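Local coordinates for protein predicted metal-dependent hydrolase of the TIM-barrel fold (Lactobacillus casei, PDB 2QPX) that is a predicted zinc-dependent hydrolase of the amidohydrolase family, probably hydrolysing its unidentified substrate at a two-metal site in a TIM barrel, at residues Leu14-Cys19 and Lys96-Asp101; Pro123-Tyr128 and Tyr368-Glu373; Lys156-His161 and Gln221-Gln226; Leu258-Leu263 and Pro280-Asp285. All coordinates share one frame; numbering follows the deposited sequence. Where two conformers were deposited one is given.

Contact 1: residues Leu14-Cys19 and Lys96-Asp101; sequences LLDHHC and KELLID. With ZN (zinc ion), chain B.
The imidazole of His18 and the carboxylate of Asp101 run side by side in the same direction, their planes 52° apart, and OD2 of Asp101 lies at the CE1 edge of His18, near the ring plane (OD2 to CE1 3.6 Å). Further round the same ring, NE2 of His18 binds zinc at 2.1 Å; a water is another ligand, and His20, Asp318 and the carboxylated Lys167 complete the site. ND1 of His18 bonds to Gln226, which fixes the turn of the ring. Asp101 OD2 pairs with Arg129 and takes a bond from NZ of Lys167, while OD1 takes the N-H of Gly103. The neighbouring ring, that of His17, has CB of His18 above the centre of one face.

The backbones that carry these groups run as adjacent parallel strands, 4° apart in direction. Asp16 uses both backbone groups on the same neighbour, its N bonding Glu97 O and its O taking Leu99 N (2.9 Å). A beta bulge then shifts the register by one residue: Cys19 N reaches back to Leu99 O (3.1 Å), and Cys19 O receives Asp101 N (2.9 Å). On the Cys19 side of the sheet, SG packs on Leu98 CB at 3.7 Å. On the other, Leu15 CD2 rests against Leu99 CG at 3.9 Å. Leu15 holds its CG anti to the backbone N (chi1 -163°), which lays the branch along Glu97.

The chain turns a corner at His18, within the bulge, and its ring reaches the metal. With His20 it forms the His-X-His pair on the first barrel strand that is typical of amidohydrolase metal sites.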
# COMPACT_ATOMS: atom_id res chain seq x y z
N LEU A 14 22.68 0.08 19.88
CA LEU A 14 21.23 -0.16 19.71
C LEU A 14 20.56 -0.27 21.05
O LEU A 14 21.01 -1.03 21.90
CB LEU A 14 20.98 -1.47 18.92
CG LEU A 14 21.54 -1.53 17.50
CD1 LEU A 14 21.48 -2.97 16.96
CD2 LEU A 14 20.80 -0.53 16.55
N LEU A 15 19.47 0.48 21.21
CA LEU A 15 18.58 0.30 22.36
C LEU A 15 17.35 -0.38 21.78
O LEU A 15 16.60 0.24 21.02
CB LEU A 15 18.24 1.64 23.02
CG LEU A 15 17.67 1.57 24.44
CD1 LEU A 15 17.44 2.99 25.03
CD2 LEU A 15 16.38 0.68 24.58
N ASP A 16 17.20 -1.66 22.11
CA ASP A 16 16.10 -2.45 21.54
C ASP A 16 14.87 -2.20 22.42
O ASP A 16 14.69 -2.86 23.45
CB ASP A 16 16.45 -3.94 21.51
CG ASP A 16 15.56 -4.75 20.57
OD1 ASP A 16 14.45 -4.27 20.22
OD2 ASP A 16 15.98 -5.91 20.25
N HIS A 17 14.03 -1.27 21.97
CA HIS A 17 12.96 -0.75 22.85
C HIS A 17 11.75 -1.69 22.97
O HIS A 17 10.90 -1.45 23.83
CB HIS A 17 12.53 0.68 22.46
CG HIS A 17 11.48 0.68 21.41
ND1 HIS A 17 10.15 0.87 21.71
CD2 HIS A 17 11.55 0.41 20.08
CE1 HIS A 17 9.44 0.67 20.61
NE2 HIS A 17 10.26 0.41 19.60
N HIS A 18 11.67 -2.71 22.13
CA HIS A 18 10.62 -3.69 22.22
C HIS A 18 11.10 -5.05 21.75
O HIS A 18 11.32 -5.25 20.54
CB HIS A 18 9.39 -3.27 21.41
CG HIS A 18 8.33 -4.32 21.43
ND1 HIS A 18 7.43 -4.46 22.47
CD2 HIS A 18 8.08 -5.33 20.57
CE1 HIS A 18 6.65 -5.51 22.23
NE2 HIS A 18 7.03 -6.07 21.10
N CYS A 19 11.16 -6.00 22.68
CA CYS A 19 11.59 -7.35 22.36
C CYS A 19 11.06 -8.30 23.43
O CYS A 19 10.25 -7.91 24.26
CB CYS A 19 13.12 -7.40 22.17
SG CYS A 19 14.03 -6.81 23.63
N LYS A 96 22.97 -2.40 23.40
CA LYS A 96 23.31 -1.89 24.74
C LYS A 96 22.21 -2.02 25.78
O LYS A 96 22.49 -1.90 26.97
CB LYS A 96 23.79 -0.44 24.66
CG LYS A 96 25.10 -0.27 23.87
CD LYS A 96 26.27 -1.02 24.48
CE LYS A 96 27.51 -0.79 23.61
NZ LYS A 96 28.68 -1.44 24.22
N GLU A 97 20.97 -2.28 25.38
CA GLU A 97 19.88 -2.49 26.35
C GLU A 97 18.73 -3.18 25.63
O GLU A 97 18.51 -2.91 24.46
CB GLU A 97 19.41 -1.18 26.97
CG GLU A 97 18.50 -1.37 28.17
CD GLU A 97 18.02 -0.11 28.80
OE1 GLU A 97 17.90 0.90 28.08
OE2 GLU A 97 17.75 -0.15 30.03
N LEU A 98 18.01 -4.05 26.36
CA LEU A 98 16.78 -4.66 25.90
C LEU A 98 15.64 -4.25 26.80
O LEU A 98 15.74 -4.36 28.02
CB LEU A 98 16.89 -6.17 25.95
CG LEU A 98 18.08 -6.83 25.20
CD1 LEU A 98 17.96 -8.37 25.32
CD2 LEU A 98 18.31 -6.31 23.78
N LEU A 99 14.52 -3.82 26.20
CA LEU A 99 13.28 -3.62 26.94
C LEU A 99 12.31 -4.72 26.52
O LEU A 99 11.83 -4.73 25.39
CB LEU A 99 12.69 -2.22 26.69
CG LEU A 99 13.66 -1.03 26.73
CD1 LEU A 99 12.91 0.31 26.58
CD2 LEU A 99 14.48 -1.06 28.02
N ILE A 100 12.05 -5.66 27.43
CA ILE A 100 11.30 -6.87 27.15
C ILE A 100 9.83 -6.71 27.62
O ILE A 100 9.55 -6.40 28.78
CB ILE A 100 11.90 -8.10 27.83
CG1 ILE A 100 13.23 -8.46 27.11
CG2 ILE A 100 10.91 -9.26 27.86
CD1 ILE A 100 13.99 -9.66 27.65
N ASP A 101 8.92 -6.92 26.67
CA ASP A 101 7.50 -7.05 26.95
C ASP A 101 7.30 -8.41 27.61
O ASP A 101 7.38 -9.46 26.97
CB ASP A 101 6.72 -6.92 25.63
CG ASP A 101 5.26 -7.34 25.74
OD1 ASP A 101 4.73 -7.72 26.80
OD2 ASP A 101 4.66 -7.27 24.66
ZN ZN B . 6.32 -7.93 20.41
O HOH W 1 5.22 -8.73 18.85

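Contact 2: residues Pro123-Tyr128 and Tyr368-Glu373. With EDO (1,2-ethanediol), chain D.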
# COMPACT_ATOMS: atom_id res chain seq x y z
N PRO A 123 22.10 -4.54 30.11
CA PRO A 123 20.89 -4.40 30.93
C PRO A 123 19.59 -4.76 30.21
O PRO A 123 19.46 -4.55 28.99
CB PRO A 123 20.91 -2.93 31.34
CG PRO A 123 21.83 -2.26 30.38
CD PRO A 123 22.85 -3.28 30.00
N VAL A 124 18.64 -5.26 30.99
CA VAL A 124 17.35 -5.74 30.49
C VAL A 124 16.28 -5.23 31.45
O VAL A 124 16.40 -5.43 32.67
CB VAL A 124 17.30 -7.30 30.43
CG1 VAL A 124 15.92 -7.81 29.97
CG2 VAL A 124 18.44 -7.84 29.54
N LYS A 125 15.29 -4.51 30.92
CA LYS A 125 14.19 -3.97 31.72
C LYS A 125 12.85 -4.46 31.16
O LYS A 125 12.77 -4.95 30.03
CB LYS A 125 14.22 -2.46 31.75
CG LYS A 125 15.62 -1.91 32.10
CD LYS A 125 15.67 -1.04 33.25
CE LYS A 125 17.11 -0.57 33.52
NZ LYS A 125 17.14 0.91 33.91
N ALA A 126 11.81 -4.32 31.97
CA ALA A 126 10.47 -4.84 31.66
C ALA A 126 9.51 -3.75 31.18
O ALA A 126 9.45 -2.63 31.72
CB ALA A 126 9.86 -5.48 32.93
N ILE A 127 8.70 -4.15 30.21
CA ILE A 127 7.52 -3.42 29.69
C ILE A 127 6.27 -4.15 30.17
O ILE A 127 6.19 -5.38 30.13
CB ILE A 127 7.52 -3.36 28.13
CG1 ILE A 127 8.76 -2.58 27.60
CG2 ILE A 127 6.19 -2.78 27.56
CD1 ILE A 127 8.76 -1.06 27.83
N TYR A 128 5.31 -3.37 30.68
CA TYR A 128 4.09 -3.88 31.33
C TYR A 128 3.01 -4.10 30.29
O TYR A 128 2.47 -3.15 29.73
CB TYR A 128 3.61 -2.84 32.31
CG TYR A 128 2.41 -3.17 33.19
CD1 TYR A 128 1.11 -3.13 32.72
CD2 TYR A 128 2.59 -3.48 34.52
CE1 TYR A 128 0.04 -3.42 33.57
CE2 TYR A 128 1.53 -3.72 35.38
CZ TYR A 128 0.24 -3.70 34.89
OH TYR A 128 -0.85 -3.96 35.68
N TYR A 368 12.26 6.48 27.11
CA TYR A 368 12.13 5.52 28.15
C TYR A 368 12.98 5.85 29.38
O TYR A 368 13.03 5.07 30.33
CB TYR A 368 12.43 4.10 27.68
CG TYR A 368 11.46 3.55 26.63
CD1 TYR A 368 11.68 3.72 25.28
CD2 TYR A 368 10.35 2.84 27.02
CE1 TYR A 368 10.82 3.19 24.32
CE2 TYR A 368 9.47 2.31 26.07
CZ TYR A 368 9.70 2.50 24.73
OH TYR A 368 8.87 1.96 23.78
N HIS A 369 13.63 7.01 29.35
CA HIS A 369 14.41 7.46 30.49
C HIS A 369 15.59 6.53 30.82
O HIS A 369 15.85 6.20 31.99
CB HIS A 369 13.55 7.69 31.73
CG HIS A 369 12.35 8.54 31.48
ND1 HIS A 369 12.43 9.89 31.19
CD2 HIS A 369 11.02 8.23 31.44
CE1 HIS A 369 11.21 10.38 31.00
NE2 HIS A 369 10.34 9.39 31.16
N GLN A 370 16.27 6.07 29.76
CA GLN A 370 17.37 5.11 29.89
C GLN A 370 18.70 5.73 29.48
O GLN A 370 19.61 5.03 29.07
CB GLN A 370 17.10 3.84 29.06
CG GLN A 370 15.75 3.19 29.42
CD GLN A 370 15.75 2.68 30.84
OE1 GLN A 370 16.62 1.86 31.23
NE2 GLN A 370 14.79 3.14 31.65
N GLU A 371 18.82 7.03 29.64
CA GLU A 371 20.06 7.74 29.25
C GLU A 371 21.30 7.15 29.89
O GLU A 371 22.34 6.97 29.23
CB GLU A 371 19.98 9.23 29.57
CG GLU A 371 18.90 9.97 28.80
CD GLU A 371 17.55 10.11 29.52
OE1 GLU A 371 17.24 9.33 30.46
OE2 GLU A 371 16.81 11.05 29.17
N ARG A 372 21.20 6.82 31.16
CA ARG A 372 22.36 6.27 31.87
C ARG A 372 22.95 4.99 31.26
O ARG A 372 24.18 4.81 31.21
CB ARG A 372 21.97 6.05 33.32
CG ARG A 372 23.01 5.45 34.20
CD ARG A 372 22.44 5.39 35.62
NE ARG A 372 22.33 6.73 36.18
CZ ARG A 372 21.62 7.03 37.27
N GLU A 373 22.08 4.11 30.78
CA GLU A 373 22.49 2.84 30.21
C GLU A 373 23.16 3.00 28.87
O GLU A 373 23.93 2.12 28.43
CB GLU A 373 21.24 1.94 30.08
CG GLU A 373 20.73 1.31 31.39
CD GLU A 373 19.96 2.22 32.33
OE1 GLU A 373 19.52 3.35 31.96
OE2 GLU A 373 19.76 1.79 33.49
C1 EDO D . 17.93 -6.94 34.84
O1 EDO D . 17.00 -5.89 35.17
C2 EDO D . 19.34 -6.38 34.93
O2 EDO D . 19.60 -5.39 33.92
O HOH W 2 14.86 2.49 34.61
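Lys125 comes from the strand, Gln370 and Glu373 from the opposite direction, and the three meet at the lysine NZ. The amide of Gln370 is met in its own carbonyl plane: NZ sits on a lone pair of OE1, 2.9 Å away, at a C=O...N angle of 129°. Glu373 is approached quite differently. NZ stands above its carboxylate plane, 62° out of it, yet only 2.8 Å from OE2, in a salt bridge. Both acceptor chains bend at chi2, that of Glu373 to 77°, and this curls the carboxylate back to the lysine.

Gln370 NE2 donates to Tyr368 O at 2.9 Å, which settles how the amide is turned. A water accepts from both Gln370 NE2 and Lys125 NZ and closes a small polar ring.

Apolar contacts flank this centre. The side chains of Pro123 and Glu373 run at a slant to each other, Pro123 CG 3.9 Å from Glu373 CG. Ile127 lies at about a right angle to Tyr368, with Ile127 CD1 3.9 Å from Tyr368 CE2. The phenol OH of Tyr368 goes on to His17.

With an amide oxygen, a carboxylate oxygen and a water all accepting from it, the ammonium of Lys125 is well supplied, and its charge is probably largely offset where the chain beyond helix 349-367 returns to the barrel.

Contact 3: residues Lys156-His161 and Gln221-Gln226; sequences KQAKAH and QDMPLQ. With EDO (1,2-ethanediol), chain K; EDO (1,2-ethanediol), chain J.
OE1 of Gln221 takes the backbone N-H of Lys159 at 2.8 Å, the donor lying almost straight out from the C=O (176° at the oxygen) and the hydrogen well aligned, 158° at H. Gln221 lies at the C-terminal end of helix 204-221, which finishes in a Schellman motif: Asp222 follows with positive phi (54°) before the chain enters strand 225-229 of the barrel. The glutamine thus links the end of one outer helix to the turn that follows another, helix 144-156.

Its amide is used at both atoms. While OE1 serves Lys159, NE2 donates to Val155 O and to Phe217 O, which holds the group's rotation. Lys156 O comes within 3.4 Å of Gln221 OE1, but two acceptors make no bond, and this is simple proximity.

Lys159 then runs out over the neighbouring segment. With CG anti to the backbone N and every later torsion close to extended, the chain crosses the selenomethionine Met223 obliquely: CB of Lys159 lies 3.8 Å from SE of Met223, whose methyl CE touches it as well. The CE of Met223 comes more loosely to CB of Ala158, 4.4 Å off. Phe166 touches Ala158, Gln221 and Met223 from outside the two segments.

The far end of the lysine is in solvent. A water accepts from NZ of Lys159 at 2.8 Å and donates to Gln221 O, bridging the segments a second time, and an ethanediol, probably from the crystallisation liquor, offers its O1 to Lys159 NZ at 2.6 Å.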
# COMPACT_ATOMS: atom_id res chain seq x y z
N LYS A 156 -1.04 1.97 37.98
CA LYS A 156 -0.52 3.15 38.62
C LYS A 156 0.82 2.90 39.33
O LYS A 156 1.61 3.82 39.49
CB LYS A 156 -1.56 3.72 39.61
CG LYS A 156 -2.76 4.33 38.94
CD LYS A 156 -3.82 4.64 39.99
CE LYS A 156 -5.07 5.24 39.40
NZ LYS A 156 -6.09 5.56 40.42
N GLN A 157 1.04 1.68 39.78
CA GLN A 157 2.24 1.28 40.52
C GLN A 157 3.37 0.73 39.62
O GLN A 157 4.42 0.28 40.13
CB GLN A 157 1.89 0.20 41.54
CG GLN A 157 0.98 0.69 42.68
CD GLN A 157 0.24 -0.45 43.42
OE1 GLN A 157 0.46 -1.66 43.18
NE2 GLN A 157 -0.68 -0.05 44.32
N ALA A 158 3.14 0.73 38.29
CA ALA A 158 4.10 0.04 37.40
C ALA A 158 5.47 0.65 37.51
O ALA A 158 6.46 -0.09 37.56
CB ALA A 158 3.60 -0.02 35.92
N LYS A 159 5.56 1.98 37.47
CA LYS A 159 6.90 2.63 37.54
C LYS A 159 7.63 2.26 38.86
O LYS A 159 8.83 1.91 38.88
CB LYS A 159 6.79 4.14 37.36
CG LYS A 159 8.09 4.90 37.52
CD LYS A 159 7.94 6.35 37.15
CE LYS A 159 9.16 7.15 37.54
NZ LYS A 159 9.01 8.54 37.03
N ALA A 160 6.88 2.36 39.96
CA ALA A 160 7.40 1.99 41.27
C ALA A 160 7.86 0.54 41.34
O ALA A 160 8.85 0.23 42.01
CB ALA A 160 6.35 2.32 42.40
N HIS A 161 7.19 -0.34 40.59
CA HIS A 161 7.54 -1.73 40.54
C HIS A 161 8.67 -2.04 39.54
O HIS A 161 9.07 -3.18 39.43
CB HIS A 161 6.33 -2.59 40.23
CG HIS A 161 5.37 -2.71 41.37
ND1 HIS A 161 4.01 -2.84 41.18
CD2 HIS A 161 5.56 -2.72 42.71
CE1 HIS A 161 3.41 -2.94 42.36
NE2 HIS A 161 4.33 -2.88 43.30
N GLN A 221 2.82 8.87 35.03
CA GLN A 221 4.12 8.21 35.24
C GLN A 221 5.17 8.57 34.19
O GLN A 221 6.35 8.24 34.33
CB GLN A 221 3.93 6.69 35.30
CG GLN A 221 3.13 6.23 36.49
CD GLN A 221 2.77 4.78 36.43
OE1 GLN A 221 3.58 3.91 36.78
NE2 GLN A 221 1.54 4.48 35.96
N ASP A 222 4.74 9.25 33.14
CA ASP A 222 5.58 9.71 32.04
C ASP A 222 6.39 8.57 31.42
O ASP A 222 7.58 8.73 31.15
CB ASP A 222 6.52 10.84 32.47
CG ASP A 222 7.16 11.54 31.29
OD1 ASP A 222 6.55 11.60 30.17
OD2 ASP A 222 8.33 11.99 31.44
N MSE A 223 5.72 7.44 31.14
CA MSE A 223 6.36 6.34 30.44
C MSE A 223 5.57 6.03 29.16
O MSE A 223 4.36 6.30 29.11
CB MSE A 223 6.49 5.12 31.33
CG MSE A 223 7.12 5.47 32.67
SE MSE A 223 7.74 3.91 33.65
CE MSE A 223 6.12 2.91 33.83
N PRO A 224 6.23 5.49 28.12
CA PRO A 224 5.51 5.25 26.88
C PRO A 224 4.50 4.12 26.90
O PRO A 224 4.61 3.20 27.74
CB PRO A 224 6.63 4.91 25.90
CG PRO A 224 7.87 5.48 26.53
CD PRO A 224 7.67 5.24 27.93
N LEU A 225 3.55 4.21 25.96
CA LEU A 225 2.57 3.15 25.72
C LEU A 225 2.78 2.65 24.30
O LEU A 225 2.57 3.38 23.33
CB LEU A 225 1.13 3.64 25.88
CG LEU A 225 0.01 2.66 25.51
CD1 LEU A 225 0.10 1.35 26.31
CD2 LEU A 225 -1.36 3.42 25.68
N GLN A 226 3.18 1.39 24.21
CA GLN A 226 3.40 0.71 22.94
C GLN A 226 2.12 0.01 22.50
O GLN A 226 1.39 -0.55 23.33
CB GLN A 226 4.46 -0.36 23.11
CG GLN A 226 5.77 0.09 23.72
CD GLN A 226 6.76 -1.07 23.92
OE1 GLN A 226 6.35 -2.24 23.97
NE2 GLN A 226 8.07 -0.75 24.09
C1 EDO K . 6.29 11.03 37.73
O1 EDO K . 6.88 9.73 37.92
C2 EDO K . 6.53 11.50 36.31
O2 EDO K . 7.95 11.59 36.06
C1 EDO J . 9.43 -5.04 36.47
O1 EDO J . 10.31 -4.51 37.45
C2 EDO J . 9.59 -6.55 36.45
O2 EDO J . 8.77 -7.13 37.46
O HOH W 3 9.10 8.33 34.25

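Contact 4: residues Leu258-Leu263 and Pro280-Asp285; sequences LKVVLL and PNLYFD
Leu262 and Phe284 pack closely at the buried end of this strand pair: their CB atoms are 3.9 Å apart, and CB of Phe284 comes to 3.3 Å from Leu262 O. The phenylalanine ring itself leads off towards helix 269-278, because its CG stands between the backbone N and the carbonyl carbon (chi1 72°). Val260 and Leu282 continue the same helix-facing layer, although Leu282 was built in two conformers and the exact fit of its methyls is less certain.

On the opposite side of the sheet Val261 packs on Tyr283, CG1 to CB 4.1 Å. Val260 O lies at the edge of the tyrosine ring, in its plane. Tyr283 is partly exposed, and its ring is backed by helix 349-367 and by Arg312 in a cation-pi contact.

At the more exposed end the side chains of Lys259, built in two conformers, and Asn281 meet only loosely, although Asn281 CB is 3.3 Å from Leu258 O. Lys259 NZ pairs with Asp222, Asn281 ND2 bonds Thr254, and Pro280 packs on Pro46 of a second subunit.

Along the whole pair the backbones bond regularly, Val260 N to Asn281 O at 2.9 Å and Leu262 N to Tyr283 O at 2.8 Å, with the strands inclined by 21°. At the tip Asp285 OD2 lies 3.3 Å from Leu263 CD2; that oxygen accepts from His17 NE2, and OD1 from Ser287 and His264 N. The pair is the parallel beta-alpha-beta crossover of a TIM barrel, joined by helix 269-278 and ending beside the zinc site.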
# COMPACT_ATOMS: atom_id res chain seq x y z
N LEU A 258 0.59 11.89 26.29
CA LEU A 258 0.79 10.44 26.16
C LEU A 258 1.76 10.15 25.03
O LEU A 258 1.56 10.60 23.91
CB LEU A 258 -0.53 9.70 25.90
CG LEU A 258 -0.47 8.17 25.87
CD1 LEU A 258 -0.22 7.64 27.26
CD2 LEU A 258 -1.79 7.60 25.25
N LYS A 259 2.81 9.41 25.37
CA LYS A 259 3.81 9.00 24.39
C LYS A 259 3.44 7.63 23.85
O LYS A 259 3.47 6.65 24.57
CB LYS A 259 5.20 9.07 25.02
CG LYS A 259 5.62 10.52 25.32
CD LYS A 259 6.41 10.65 26.60
CE LYS A 259 6.88 12.09 26.75
NZ LYS A 259 7.84 12.27 27.82
N VAL A 260 3.02 7.60 22.59
CA VAL A 260 2.49 6.38 21.96
C VAL A 260 3.53 5.88 20.97
O VAL A 260 4.09 6.66 20.18
CB VAL A 260 1.17 6.67 21.23
CG1 VAL A 260 0.67 5.45 20.42
CG2 VAL A 260 0.11 7.18 22.21
N VAL A 261 3.79 4.57 21.04
CA VAL A 261 4.76 3.92 20.13
C VAL A 261 4.09 2.83 19.35
O VAL A 261 3.55 1.88 19.91
CB VAL A 261 5.98 3.39 20.85
CG1 VAL A 261 7.07 3.04 19.82
CG2 VAL A 261 6.51 4.40 21.86
N LEU A 262 4.11 2.98 18.03
CA LEU A 262 3.49 2.03 17.10
C LEU A 262 4.52 1.00 16.67
O LEU A 262 5.48 1.34 15.95
CB LEU A 262 2.91 2.75 15.88
CG LEU A 262 1.93 3.89 16.14
CD1 LEU A 262 1.41 4.47 14.79
CD2 LEU A 262 0.77 3.46 17.13
N LEU A 263 4.33 -0.24 17.14
CA LEU A 263 5.29 -1.33 16.89
C LEU A 263 4.98 -2.05 15.58
O LEU A 263 3.80 -2.32 15.28
CB LEU A 263 5.21 -2.35 18.02
CG LEU A 263 5.32 -1.87 19.46
CD1 LEU A 263 5.02 -3.07 20.40
CD2 LEU A 263 6.67 -1.17 19.77
N PRO A 280 1.86 14.96 17.91
CA PRO A 280 2.96 15.02 18.88
C PRO A 280 3.10 13.68 19.55
O PRO A 280 2.15 12.92 19.58
CB PRO A 280 2.49 16.06 19.90
CG PRO A 280 1.02 16.02 19.81
CD PRO A 280 0.66 15.68 18.40
N ASN A 281 4.29 13.39 20.04
CA ASN A 281 4.51 12.28 20.98
C ASN A 281 4.19 10.92 20.36
O ASN A 281 3.82 9.99 21.06
CB ASN A 281 3.68 12.50 22.26
CG ASN A 281 4.06 13.73 23.00
OD1 ASN A 281 5.25 14.00 23.19
ND2 ASN A 281 3.07 14.49 23.44
N LEU A 282 4.33 10.81 19.04
CA LEU A 282 3.97 9.58 18.33
C LEU A 282 5.20 9.03 17.61
O LEU A 282 5.76 9.67 16.72
CB LEU A 282 2.83 9.79 17.32
CG LEU A 282 2.21 8.51 16.72
CD1 LEU A 282 3.04 7.90 15.56
CD2 LEU A 282 1.95 7.45 17.80
N TYR A 283 5.59 7.85 18.03
CA TYR A 283 6.81 7.16 17.57
C TYR A 283 6.43 5.85 16.93
O TYR A 283 5.32 5.37 17.11
CB TYR A 283 7.74 6.94 18.75
CG TYR A 283 8.11 8.21 19.49
CD1 TYR A 283 7.27 8.75 20.45
CD2 TYR A 283 9.29 8.89 19.18
CE1 TYR A 283 7.57 9.93 21.11
CE2 TYR A 283 9.62 10.06 19.81
CZ TYR A 283 8.77 10.57 20.79
OH TYR A 283 9.11 11.76 21.40
N PHE A 284 7.36 5.25 16.20
CA PHE A 284 7.09 3.97 15.57
C PHE A 284 8.37 3.23 15.24
O PHE A 284 9.45 3.82 15.22
CB PHE A 284 6.18 4.13 14.34
CG PHE A 284 6.84 4.75 13.16
CD1 PHE A 284 7.14 6.10 13.15
CD2 PHE A 284 7.08 4.02 12.02
CE1 PHE A 284 7.71 6.68 12.04
CE2 PHE A 284 7.64 4.63 10.91
CZ PHE A 284 7.94 5.95 10.93
N ASP A 285 8.21 1.94 14.96
CA ASP A 285 9.31 1.10 14.48
C ASP A 285 8.85 0.19 13.36
O ASP A 285 7.65 0.11 13.07
CB ASP A 285 9.98 0.37 15.66
CG ASP A 285 9.16 -0.74 16.25
OD1 ASP A 285 8.69 -1.60 15.49
OD2 ASP A 285 9.00 -0.77 17.49

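In the fold
From the N terminus, contact 1 closes the first loop, pairing strand 14-19 with strand 95-101 across a largely helical excursion. Only then does contact 2 open, at strand 124-127, the next strand of the same sheet, and it does not close until residues 368-373 near the C terminus. Contacts 3 and 4 both fall within that long span, one after the other and without crossing: 156-161 with 221-226, then 258-263 with 280-285. Strands 225-229 and 260-264 are neighbours in the second, four-stranded sheet. Contact 2 therefore brings the chain end back to the early strands, and its Tyr368 bridges contacts 1 and 3.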